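Local structure of 3-phytase (Klebsiella pneumoniae, 2WNH) at residues T57-A62 / R349-P354; Q106-G111 / W284-A289. The protein probably releases phosphate from phytate (inositol hexakisphosphate) as a 3-phytase of the histidine acid phosphatase family. The protein carries 3 engineered substitutions. One frame throughout, in Å; residues are numbered along the deposited sequence.

Contact 1 (57-62 with 349-354) and contact 2 (106-111 with 284-289) lie about 15 Å apart, centre to centre, and are joined through Tyr61. Its OH is 2.6 Å from Asp110 OD2, a probable hydrogen bond, and its ring packs on Ala107. Along the chain, both segments of contact 2 fall between those of contact 1. Both contacts also touch the same neighbouring subunit. A glycerol, probably from the crystallisation liquor, lies about 3 Å from the His59 side chain. His358, a magnesium ligand in this protein although no magnesium is bound here, is about 11 Å from Leu351, side chain to side chain; contact 2 is away from the annotated sites.

Contact 1: T57-A62 / R349-P354; sequences TGHGYA and RRLQTP
The imidazole of His59 slides beneath the isobutyl group of Leu351. Methyl CD2 of Leu351 sits 3.6 Å from the centroid of the His59 ring and only 16° off the ring normal, a CH-pi contact over one face. Leu351 CG lies over the rim of the same face, 3.4 Å from His59 CE1. At the ring edge and in its plane, Arg349 O approaches His59 CE1 at 3.3 Å. Beyond the ring, both methyls of Leu351 lean on Ala62: CD1 and CD2 each lie 4.1 Å from Ala62 CB, one turn further along the helix.

Hydrogen bonds at the nitrogens fix the rotation of the imidazole. NE2 of His59 binds Leu348 O, in the last turn of helix 345-349, and ND1 binds the carboxylate of Asp110 of the second subunit; with acceptors at both nitrogens the ring is probably protonated. The CG of His59 stands opposite the backbone N (chi1 -180°), which carries the ring off the first turn toward 349-354. There the helix end closes in a Schellman motif at Leu351, whose positive phi of 49° turns the chain; its side chain points toward helix 58-77. Arg349 heads the other way: its guanidinium binds the carbonyls of Trp218 and Leu222 and makes a cation-pi contact with Trp218, while NE of the same group hydrogen-bonds Gly115 O of the second subunit.

Thr57 sets the start of helix 58-77 as its N-cap, OG1 accepting from Gly60 N at 2.8 Å. The contact thus docks the C-terminal end of helix 345-349 and the loop toward strand 361-364 on the first turns of helix 58-77.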
ATOM      1  N   THR B  57     -15.640 -23.711   3.593  1.00 14.92           N
ATOM      2  CA  THR B  57     -14.374 -24.113   2.965  1.00 14.67           C
ATOM      3  C   THR B  57     -13.453 -22.904   2.816  1.00 14.86           C
ATOM      4  O   THR B  57     -13.927 -21.764   2.868  1.00 15.33           O
ATOM      5  CB  THR B  57     -14.586 -24.723   1.575  1.00 13.92           C
ATOM      6  OG1 THR B  57     -14.976 -23.704   0.645  1.00 15.51           O
ATOM      7  CG2 THR B  57     -15.662 -25.825   1.622  1.00 12.76           C
ATOM      8  N   GLY B  58     -12.154 -23.158   2.595  1.00 14.13           N
ATOM      9  CA  GLY B  58     -11.203 -22.062   2.416  1.00 14.04           C
ATOM     10  C   GLY B  58     -11.570 -21.256   1.177  1.00 13.07           C
ATOM     11  O   GLY B  58     -11.555 -20.023   1.190  1.00 13.67           O
ATOM     12  N   HIS B  59     -11.893 -21.946   0.087  1.00 13.12           N
ATOM     13  CA  HIS B  59     -12.324 -21.282  -1.135  1.00 12.82           C
ATOM     14  C   HIS B  59     -13.592 -20.443  -0.869  1.00 14.66           C
ATOM     15  O   HIS B  59     -13.733 -19.293  -1.348  1.00 15.17           O
ATOM     16  CB  HIS B  59     -12.554 -22.340  -2.221  1.00 14.38           C
ATOM     17  CG  HIS B  59     -13.001 -21.791  -3.543  1.00 14.04           C
ATOM     18  ND1 HIS B  59     -12.160 -21.742  -4.636  1.00 13.92           N
ATOM     19  CD2 HIS B  59     -14.205 -21.328  -3.969  1.00 17.53           C
ATOM     20  CE1 HIS B  59     -12.827 -21.258  -5.675  1.00 15.23           C
ATOM     21  NE2 HIS B  59     -14.069 -21.002  -5.297  1.00 15.41           N
ATOM     22  N   GLY B  60     -14.492 -21.009  -0.065  1.00 13.05           N
ATOM     23  CA  GLY B  60     -15.692 -20.279   0.385  1.00 13.06           C
ATOM     24  C   GLY B  60     -15.333 -19.004   1.127  1.00 13.08           C
ATOM     25  O   GLY B  60     -15.918 -17.951   0.868  1.00 14.37           O
ATOM     26  N   TYR B  61     -14.386 -19.093   2.058  1.00 12.98           N
ATOM     27  CA  TYR B  61     -13.945 -17.891   2.794  1.00 11.96           C
ATOM     28  C   TYR B  61     -13.393 -16.860   1.800  1.00 12.83           C
ATOM     29  O   TYR B  61     -13.775 -15.684   1.848  1.00 13.14           O
ATOM     30  CB  TYR B  61     -12.873 -18.282   3.806  1.00 12.95           C
ATOM     31  CG  TYR B  61     -12.571 -17.230   4.843  1.00 13.61           C
ATOM     32  CD1 TYR B  61     -11.732 -16.152   4.550  1.00 12.74           C
ATOM     33  CD2 TYR B  61     -13.116 -17.319   6.136  1.00 12.33           C
ATOM     34  CE1 TYR B  61     -11.439 -15.192   5.515  1.00 12.47           C
ATOM     35  CE2 TYR B  61     -12.836 -16.338   7.115  1.00 12.42           C
ATOM     36  CZ  TYR B  61     -11.981 -15.289   6.779  1.00 14.18           C
ATOM     37  OH  TYR B  61     -11.700 -14.317   7.700  1.00 14.96           O
ATOM     38  N   ALA B  62     -12.500 -17.298   0.903  1.00 13.11           N
ATOM     39  CA  ALA B  62     -11.901 -16.396  -0.095  1.00 13.23           C
ATOM     40  C   ALA B  62     -12.939 -15.696  -0.963  1.00 12.44           C
ATOM     41  O   ALA B  62     -12.837 -14.510  -1.195  1.00 13.51           O
ATOM     42  CB  ALA B  62     -10.889 -17.134  -0.965  1.00 13.12           C
ATOM     43  N   ARG B 349     -16.472 -20.010  -8.977  1.00 15.90           N
ATOM     44  CA  ARG B 349     -15.476 -21.031  -9.263  1.00 14.92           C
ATOM     45  C   ARG B 349     -14.088 -20.414  -9.462  1.00 15.11           C
ATOM     46  O   ARG B 349     -13.087 -20.975  -9.000  1.00 15.39           O
ATOM     47  CB  ARG B 349     -15.881 -21.846 -10.496  1.00 14.89           C
ATOM     48  CG  ARG B 349     -14.973 -23.056 -10.753  1.00 16.44           C
ATOM     49  CD  ARG B 349     -15.554 -23.972 -11.817  1.00 18.17           C
ATOM     50  NE  ARG B 349     -14.659 -25.097 -12.109  1.00 16.41           N
ATOM     51  CZ  ARG B 349     -14.624 -26.254 -11.449  1.00 18.14           C
ATOM     52  NH1 ARG B 349     -15.453 -26.487 -10.429  1.00 16.57           N
ATOM     53  NH2 ARG B 349     -13.764 -27.209 -11.829  1.00 17.72           N
ATOM     54  N   ARG B 350     -14.048 -19.260 -10.125  1.00 13.57           N
ATOM     55  CA  ARG B 350     -12.773 -18.588 -10.476  1.00 15.14           C
ATOM     56  C   ARG B 350     -12.244 -17.632  -9.396  1.00 14.20           C
ATOM     57  O   ARG B 350     -11.172 -17.025  -9.566  1.00 14.71           O
ATOM     58  CB  ARG B 350     -12.932 -17.837 -11.807  0.70 15.57           C
ATOM     59  CG  ARG B 350     -13.237 -18.753 -13.027  0.70 18.46           C
ATOM     60  CD  ARG B 350     -13.597 -17.909 -14.243  0.70 23.37           C
ATOM     61  NE  ARG B 350     -12.527 -16.938 -14.499  0.70 28.72           N
ATOM     62  CZ  ARG B 350     -11.446 -17.176 -15.241  0.70 30.68           C
ATOM     63  NH1 ARG B 350     -11.281 -18.348 -15.840  0.70 32.63           N
ATOM     64  NH2 ARG B 350     -10.533 -16.230 -15.392  0.70 32.33           N
ATOM     65  N   LEU B 351     -12.971 -17.497  -8.289  1.00 14.40           N
ATOM     66  CA  LEU B 351     -12.656 -16.477  -7.268  1.00 15.61           C
ATOM     67  C   LEU B 351     -12.458 -15.100  -7.906  1.00 17.04           C
ATOM     68  O   LEU B 351     -11.524 -14.347  -7.550  1.00 17.90           O
ATOM     69  CB  LEU B 351     -11.450 -16.886  -6.413  1.00 14.51           C
ATOM     70  CG  LEU B 351     -11.670 -18.113  -5.513  1.00 15.16           C
ATOM     71  CD1 LEU B 351     -10.402 -18.462  -4.767  1.00 14.19           C
ATOM     72  CD2 LEU B 351     -12.825 -17.850  -4.508  1.00 15.05           C
ATOM     73  N   GLN B 352     -13.359 -14.776  -8.836  1.00 17.16           N
ATOM     74  CA  GLN B 352     -13.351 -13.465  -9.487  1.00 19.26           C
ATOM     75  C   GLN B 352     -13.793 -12.382  -8.505  1.00 20.01           C
ATOM     76  O   GLN B 352     -14.824 -12.520  -7.863  1.00 19.95           O
ATOM     77  CB  GLN B 352     -14.303 -13.479 -10.692  1.00 19.63           C
ATOM     78  CG  GLN B 352     -14.525 -12.111 -11.352  1.00 21.47           C
ATOM     79  CD  GLN B 352     -13.261 -11.599 -12.009  1.00 24.47           C
ATOM     80  OE1 GLN B 352     -12.670 -12.290 -12.839  1.00 27.36           O
ATOM     81  NE2 GLN B 352     -12.812 -10.410 -11.606  1.00 22.83           N
ATOM     82  N   THR B 353     -13.052 -11.278  -8.399  1.00 19.91           N
ATOM     83  CA  THR B 353     -13.566 -10.190  -7.563  1.00 23.09           C
ATOM     84  C   THR B 353     -14.669  -9.442  -8.295  1.00 22.06           C
ATOM     85  O   THR B 353     -14.506  -9.137  -9.477  1.00 21.39           O
ATOM     86  CB  THR B 353     -12.504  -9.158  -7.174  1.00 25.66           C
ATOM     87  OG1 THR B 353     -11.231  -9.798  -7.083  1.00 33.89           O
ATOM     88  CG2 THR B 353     -12.882  -8.565  -5.807  1.00 25.09           C
ATOM     89  N   PRO B 354     -15.785  -9.139  -7.595  1.00 22.77           N
ATOM     90  CA  PRO B 354     -16.882  -8.398  -8.210  1.00 25.12           C
ATOM     91  C   PRO B 354     -16.555  -6.928  -8.303  1.00 28.76           C
ATOM     92  O   PRO B 354     -17.198  -6.105  -7.628  1.00 29.03           O
ATOM     93  CB  PRO B 354     -18.051  -8.608  -7.248  1.00 25.25           C
ATOM     94  CG  PRO B 354     -17.454  -8.950  -5.944  1.00 23.35           C
ATOM     95  CD  PRO B 354     -16.066  -9.490  -6.186  1.00 22.31           C
TER

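Contact 2: Q106-G111 / W284-A289; sequences QALVDG and WLLLVA
Leu108 and Leu286 meet with no ring or amide plane between them; flat groups lie only at the margins. The indole of Trp284 leans toward the helix beside them, its CH2 no closer than 5.4 Å to Leu108 O. Side chains of Val19, Ile91, Glu71 and Phe113 touch this indole, and its NE1 bonds Glu21, while OD1 of the Asp110 carboxylate takes Asn221 of the second subunit.

The touching is done by methyls. CD1 of Leu108 drops across the forked end of Leu286, 3.8 Å from Leu286 CD2 and 4.0 Å from Leu286 CD1. The CB of Leu108 adds a second touch, 3.9 Å from Leu286 CD2. Leu286 holds its CG opposite the backbone N (chi1 171°), extending both methyls to the helix. On the same strand face, Val288 CG2 approaches Leu108 CD1 at 4.2 Å.

This is helix-on-sheet packing in the alpha/beta domain of a histidine acid phosphatase. Strand 284-289 runs parallel to both neighbours, 14-24 and 91-95, and helix 99-112, which follows strand 91-95, lies across one face of the three. In this family the RHGxRxP and HD motifs begin, respectively, at the end of the strand equivalent to 14-24 and just after that equivalent to 284-289.

Trp284, Leu286 and Val288 alternate along the strand to face the helix, whereas Leu285 and Leu287 pack on Met402. Leu108 also rests on Ser23 of strand 14-24 and on Val64 of helix 58-77, and Val109 next to it packs on Ile91 and Val93.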
ATOM      1  N   GLN B 106     -16.948 -13.518   9.740  1.00 14.02           N
ATOM      2  CA  GLN B 106     -15.538 -13.089   9.805  1.00 13.76           C
ATOM      3  C   GLN B 106     -14.988 -12.707   8.425  1.00 14.56           C
ATOM      4  O   GLN B 106     -14.368 -11.645   8.281  1.00 13.19           O
ATOM      5  CB  GLN B 106     -14.668 -14.181  10.443  1.00 14.85           C
ATOM      6  CG  GLN B 106     -14.986 -14.417  11.931  1.00 15.27           C
ATOM      7  CD  GLN B 106     -14.153 -15.534  12.493  1.00 20.23           C
ATOM      8  OE1 GLN B 106     -13.672 -15.474  13.645  1.00 23.09           O
ATOM      9  NE2 GLN B 106     -13.956 -16.552  11.691  1.00 15.64           N
ATOM     10  N   ALA B 107     -15.245 -13.542   7.415  1.00 13.75           N
ATOM     11  CA  ALA B 107     -14.773 -13.268   6.046  1.00 13.80           C
ATOM     12  C   ALA B 107     -15.288 -11.944   5.502  1.00 13.21           C
ATOM     13  O   ALA B 107     -14.528 -11.208   4.849  1.00 13.52           O
ATOM     14  CB  ALA B 107     -15.124 -14.428   5.096  1.00 13.67           C
ATOM     15  N   LEU B 108     -16.558 -11.616   5.763  1.00 13.44           N
ATOM     16  CA  LEU B 108     -17.117 -10.380   5.221  1.00 12.58           C
ATOM     17  C   LEU B 108     -16.429  -9.155   5.791  1.00 12.96           C
ATOM     18  O   LEU B 108     -16.108  -8.253   5.019  1.00 14.23           O
ATOM     19  CB  LEU B 108     -18.620 -10.261   5.523  1.00 13.51           C
ATOM     20  CG  LEU B 108     -19.464 -11.144   4.592  1.00 13.61           C
ATOM     21  CD1 LEU B 108     -20.927 -11.304   5.073  1.00 13.91           C
ATOM     22  CD2 LEU B 108     -19.482 -10.596   3.149  1.00 14.45           C
ATOM     23  N   VAL B 109     -16.168  -9.141   7.105  1.00 12.48           N
ATOM     24  CA  VAL B 109     -15.521  -7.955   7.716  1.00 13.30           C
ATOM     25  C   VAL B 109     -14.001  -7.946   7.494  1.00 14.11           C
ATOM     26  O   VAL B 109     -13.382  -6.876   7.419  1.00 14.16           O
ATOM     27  CB  VAL B 109     -15.918  -7.735   9.198  1.00 13.57           C
ATOM     28  CG1 VAL B 109     -17.371  -7.286   9.280  1.00 15.02           C
ATOM     29  CG2 VAL B 109     -15.682  -9.012  10.029  1.00 15.47           C
ATOM     30  N   ASP B 110     -13.415  -9.140   7.374  1.00 13.68           N
ATOM     31  CA  ASP B 110     -12.008  -9.326   6.944  1.00 13.68           C
ATOM     32  C   ASP B 110     -11.767  -8.623   5.591  1.00 13.85           C
ATOM     33  O   ASP B 110     -10.787  -7.901   5.423  1.00 14.13           O
ATOM     34  CB  ASP B 110     -11.742 -10.849   6.818  1.00 12.51           C
ATOM     35  CG  ASP B 110     -10.259 -11.238   6.944  1.00 15.81           C
ATOM     36  OD1 ASP B 110      -9.355 -10.389   7.113  1.00 13.85           O
ATOM     37  OD2 ASP B 110     -10.003 -12.462   6.879  1.00 16.12           O
ATOM     38  N   GLY B 111     -12.695  -8.796   4.649  1.00 13.15           N
ATOM     39  CA  GLY B 111     -12.628  -8.138   3.345  1.00 13.53           C
ATOM     40  C   GLY B 111     -12.979  -6.656   3.411  1.00 13.15           C
ATOM     41  O   GLY B 111     -12.283  -5.794   2.838  1.00 13.19           O
ATOM     42  N   TRP B 284     -24.327  -0.078   9.494  1.00 14.10           N
ATOM     43  CA  TRP B 284     -24.489  -1.354   8.779  1.00 13.24           C
ATOM     44  C   TRP B 284     -24.766  -2.471   9.786  1.00 14.18           C
ATOM     45  O   TRP B 284     -23.931  -2.749  10.654  1.00 13.87           O
ATOM     46  CB  TRP B 284     -23.204  -1.582   7.957  1.00 14.07           C
ATOM     47  CG  TRP B 284     -23.093  -2.778   7.095  1.00 14.01           C
ATOM     48  CD1 TRP B 284     -24.061  -3.705   6.769  1.00 14.79           C
ATOM     49  CD2 TRP B 284     -21.897  -3.179   6.418  1.00 15.49           C
ATOM     50  NE1 TRP B 284     -23.508  -4.677   5.930  1.00 15.29           N
ATOM     51  CE2 TRP B 284     -22.185  -4.368   5.709  1.00 13.22           C
ATOM     52  CE3 TRP B 284     -20.602  -2.632   6.342  1.00 14.07           C
ATOM     53  CZ2 TRP B 284     -21.218  -5.032   4.920  1.00 16.40           C
ATOM     54  CZ3 TRP B 284     -19.634  -3.291   5.555  1.00 15.00           C
ATOM     55  CH2 TRP B 284     -19.952  -4.491   4.870  1.00 15.53           C
ATOM     56  N   LEU B 285     -25.960  -3.086   9.682  1.00 13.40           N
ATOM     57  CA  LEU B 285     -26.318  -4.253  10.489  1.00 13.70           C
ATOM     58  C   LEU B 285     -26.157  -5.417   9.546  1.00 14.20           C
ATOM     59  O   LEU B 285     -26.767  -5.444   8.480  1.00 13.74           O
ATOM     60  CB  LEU B 285     -27.775  -4.173  10.958  1.00 13.79           C
ATOM     61  CG  LEU B 285     -28.311  -5.354  11.790  1.00 13.00           C
ATOM     62  CD1 LEU B 285     -27.526  -5.493  13.098  1.00 14.69           C
ATOM     63  CD2 LEU B 285     -29.840  -5.145  12.065  1.00 15.76           C
ATOM     64  N   LEU B 286     -25.301  -6.345   9.937  1.00 13.77           N
ATOM     65  CA  LEU B 286     -24.977  -7.487   9.091  1.00 12.84           C
ATOM     66  C   LEU B 286     -25.329  -8.769   9.859  1.00 13.14           C
ATOM     67  O   LEU B 286     -24.774  -9.050  10.937  1.00 14.34           O
ATOM     68  CB  LEU B 286     -23.489  -7.445   8.694  1.00 12.52           C
ATOM     69  CG  LEU B 286     -22.944  -8.690   7.992  1.00 14.28           C
ATOM     70  CD1 LEU B 286     -23.721  -8.934   6.693  1.00 15.28           C
ATOM     71  CD2 LEU B 286     -21.438  -8.566   7.671  1.00 14.85           C
ATOM     72  N   LEU B 287     -26.274  -9.514   9.284  1.00 14.09           N
ATOM     73  CA  LEU B 287     -26.772 -10.775   9.824  1.00 14.77           C
ATOM     74  C   LEU B 287     -26.333 -11.896   8.890  1.00 14.07           C
ATOM     75  O   LEU B 287     -26.489 -11.802   7.677  1.00 15.14           O
ATOM     76  CB  LEU B 287     -28.300 -10.754   9.882  1.00 15.22           C
ATOM     77  CG  LEU B 287     -28.953  -9.546  10.565  1.00 16.31           C
ATOM     78  CD1 LEU B 287     -30.480  -9.701  10.499  1.00 18.67           C
ATOM     79  CD2 LEU B 287     -28.484  -9.414  12.006  1.00 17.67           C
ATOM     80  N   VAL B 288     -25.814 -12.973   9.467  1.00 15.48           N
ATOM     81  CA  VAL B 288     -25.289 -14.045   8.643  1.00 14.40           C
ATOM     82  C   VAL B 288     -25.939 -15.357   9.096  1.00 14.61           C
ATOM     83  O   VAL B 288     -25.773 -15.783  10.248  1.00 15.47           O
ATOM     84  CB  VAL B 288     -23.737 -14.088   8.695  1.00 15.04           C
ATOM     85  CG1 VAL B 288     -23.198 -15.151   7.736  1.00 16.50           C
ATOM     86  CG2 VAL B 288     -23.143 -12.689   8.301  1.00 13.55           C
ATOM     87  N   ALA B 289     -26.654 -15.978   8.166  1.00 15.73           N
ATOM     88  CA  ALA B 289     -27.428 -17.184   8.470  1.00 15.77           C
ATOM     89  C   ALA B 289     -27.495 -18.122   7.260  1.00 16.44           C
ATOM     90  O   ALA B 289     -26.502 -18.319   6.554  1.00 15.66           O
ATOM     91  CB  ALA B 289     -28.828 -16.812   8.994  1.00 16.58           C
TER